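Local coordinates for uncharacterized protein NMB1681 (Neisseria meningitidis, PDB 3MW6), which probably binds RNA, as a FinO-like member of the ProQ/FinO family of RNA chaperones, at residues K45-G50 against N73-P78. Residues are numbered along the deposited sequence; the frame is centred on the assembly and turned at random.
Sequences KPLALG and NHCRRP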
loop_
_atom_site.group_PDB
_atom_site.type_symbol
_atom_site.label_atom_id
_atom_site.label_comp_id
_atom_site.label_asym_id
_atom_site.label_seq_id
_atom_site.Cartn_x
_atom_site.Cartn_y
_atom_site.Cartn_z
ATOM N N LYS A 45 0.505 4.514 -11.282
ATOM C CA LYS A 45 1.616 4.974 -10.472
ATOM C C LYS A 45 1.229 4.808 -9.016
ATOM O O LYS A 45 0.053 4.875 -8.673
ATOM C CB LYS A 45 1.913 6.438 -10.761
ATOM C CG LYS A 45 2.341 6.712 -12.202
ATOM C CD LYS A 45 2.548 8.192 -12.412
ATOM C CE LYS A 45 3.557 8.478 -13.500
ATOM N NZ LYS A 45 3.822 9.949 -13.601
ATOM N N PRO A 46 2.219 4.589 -8.149
ATOM C CA PRO A 46 1.919 4.559 -6.720
ATOM C C PRO A 46 1.183 5.847 -6.313
ATOM O O PRO A 46 1.653 6.933 -6.635
ATOM C CB PRO A 46 3.307 4.493 -6.084
ATOM C CG PRO A 46 4.158 3.807 -7.099
ATOM C CD PRO A 46 3.646 4.352 -8.431
ATOM N N LEU A 47 0.046 5.714 -5.633
ATOM C CA LEU A 47 -0.806 6.841 -5.276
ATOM C C LEU A 47 -0.463 7.448 -3.914
ATOM O O LEU A 47 -0.175 6.736 -2.943
ATOM C CB LEU A 47 -2.275 6.403 -5.282
ATOM C CG LEU A 47 -2.752 5.895 -6.649
ATOM C CD1 LEU A 47 -4.113 5.194 -6.556
ATOM C CD2 LEU A 47 -2.808 7.057 -7.656
ATOM N N ALA A 48 -0.503 8.774 -3.844
ATOM C CA ALA A 48 -0.219 9.479 -2.604
ATOM C C ALA A 48 -1.208 9.088 -1.514
ATOM O O ALA A 48 -2.361 8.784 -1.813
ATOM C CB ALA A 48 -0.287 10.982 -2.831
ATOM N N LEU A 49 -0.753 9.124 -0.258
ATOM C CA LEU A 49 -1.655 9.139 0.910
ATOM C C LEU A 49 -2.809 10.120 0.718
ATOM O O LEU A 49 -2.608 11.256 0.271
ATOM C CB LEU A 49 -0.894 9.546 2.181
ATOM C CG LEU A 49 -1.731 9.733 3.466
ATOM C CD1 LEU A 49 -2.318 8.413 3.978
ATOM C CD2 LEU A 49 -0.938 10.406 4.589
ATOM N N GLY A 50 -4.017 9.684 1.051
ATOM C CA GLY A 50 -5.175 10.560 1.027
ATOM C C GLY A 50 -5.790 10.780 -0.346
ATOM O O GLY A 50 -6.613 11.669 -0.514
ATOM N N ASN A 73 -10.790 -1.478 -5.622
ATOM C CA ASN A 73 -10.609 -2.351 -6.783
ATOM C C ASN A 73 -9.290 -2.073 -7.500
ATOM O O ASN A 73 -8.580 -2.987 -7.927
ATOM C CB ASN A 73 -11.742 -2.145 -7.788
ATOM C CG ASN A 73 -12.958 -2.999 -7.487
ATOM O OD1 ASN A 73 -12.838 -4.203 -7.270
ATOM N ND2 ASN A 73 -14.139 -2.384 -7.499
ATOM N N HIS A 74 -8.974 -0.795 -7.645
ATOM C CA HIS A 74 -7.786 -0.410 -8.385
ATOM C C HIS A 74 -6.532 -0.856 -7.639
ATOM O O HIS A 74 -5.624 -1.416 -8.227
ATOM C CB HIS A 74 -7.778 1.095 -8.603
ATOM C CG HIS A 74 -6.497 1.611 -9.166
ATOM N ND1 HIS A 74 -6.280 1.742 -10.523
ATOM C CD2 HIS A 74 -5.368 2.040 -8.557
ATOM C CE1 HIS A 74 -5.071 2.232 -10.722
ATOM N NE2 HIS A 74 -4.499 2.426 -9.547
ATOM N N CYS A 75 -6.491 -0.636 -6.334
ATOM C CA CYS A 75 -5.311 -1.003 -5.554
ATOM C C CYS A 75 -5.117 -2.498 -5.336
ATOM O O CYS A 75 -4.071 -2.914 -4.838
ATOM C CB CYS A 75 -5.299 -0.248 -4.219
ATOM S SG CYS A 75 -5.136 1.566 -4.497
ATOM N N ARG A 76 -6.115 -3.302 -5.715
ATOM C CA ARG A 76 -6.041 -4.759 -5.572
ATOM C C ARG A 76 -5.466 -5.400 -6.823
ATOM O O ARG A 76 -5.018 -6.549 -6.794
ATOM C CB ARG A 76 -7.423 -5.357 -5.304
ATOM C CG ARG A 76 -7.728 -5.580 -3.840
ATOM C CD ARG A 76 -8.990 -6.409 -3.644
ATOM N NE ARG A 76 -10.083 -5.609 -3.109
ATOM C CZ ARG A 76 -11.095 -5.154 -3.839
ATOM N NH1 ARG A 76 -12.040 -4.422 -3.272
ATOM N NH2 ARG A 76 -11.162 -5.439 -5.136
ATOM N N ARG A 77 -5.494 -4.661 -7.929
ATOM C CA ARG A 77 -5.006 -5.198 -9.183
ATOM C C ARG A 77 -3.518 -5.497 -9.109
ATOM O O ARG A 77 -2.749 -4.744 -8.521
ATOM C CB ARG A 77 -5.333 -4.249 -10.341
ATOM C CG ARG A 77 -6.830 -4.023 -10.478
ATOM C CD ARG A 77 -7.182 -3.055 -11.574
ATOM N NE ARG A 77 -6.715 -3.515 -12.876
ATOM C CZ ARG A 77 -6.989 -2.904 -14.026
ATOM N NH1 ARG A 77 -7.745 -1.804 -14.035
ATOM N NH2 ARG A 77 -6.512 -3.393 -15.168
ATOM N N PRO A 78 -3.118 -6.634 -9.681
ATOM C CA PRO A 78 -1.716 -7.038 -9.801
ATOM C C PRO A 78 -0.844 -5.903 -10.353
ATOM O O PRO A 78 0.268 -5.658 -9.864
ATOM C CB PRO A 78 -1.778 -8.204 -10.796
ATOM C CG PRO A 78 -3.162 -8.797 -10.580
ATOM C CD PRO A 78 -4.050 -7.614 -10.276
HETATM O O HOH W 1 -2.248 4.146 -9.913
#
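Leu47 lays its CD1 methyl against the imidazole of His74, 3.9 Å from His74 CD2, meeting the ring obliquely while the two side chains come from opposite directions. Leu47 CD1 also lies 4.3 Å from Cys75 SG; the small, weakly polar thiol suits an apolar neighbour. With CG anti to the backbone N (chi1 171°), the His74 ring is carried out from helix 64-76 to where its CD2 meets the leucine and its NE2 meets a water. One methyl of the branched leucine is thus enough to touch both helix residues.

No direct hydrogen bond joins the segments; the water does so instead. It donates to Lys45 O at 2.7 Å and is hydrogen-bonded to His74 NE2 at 2.9 Å. Histidine fits here because it offers two polar atoms and a flat surface together: ND1 bonds to Tyr35 OH, so both nitrogens of this buried ring are satisfied and its rotation is fixed, while Phe44 stacks on it and Phe41 meets it edge-to-face.

On the loop side, Leu47 N is hydrogen-bonded to Tyr80 OH of helix 78-86 and Leu47 O to Arg90 NH1, while Pro46 and Ala48 make backbone bonds to Phe91. Those to Arg90 and Phe91 tie the loop to the two-stranded antiparallel sheet, and the leucine packing and the water link it to helix 64-76, in a buried, aromatic-rich contact near the centre of this largely helical ProQ/FinO-family chain.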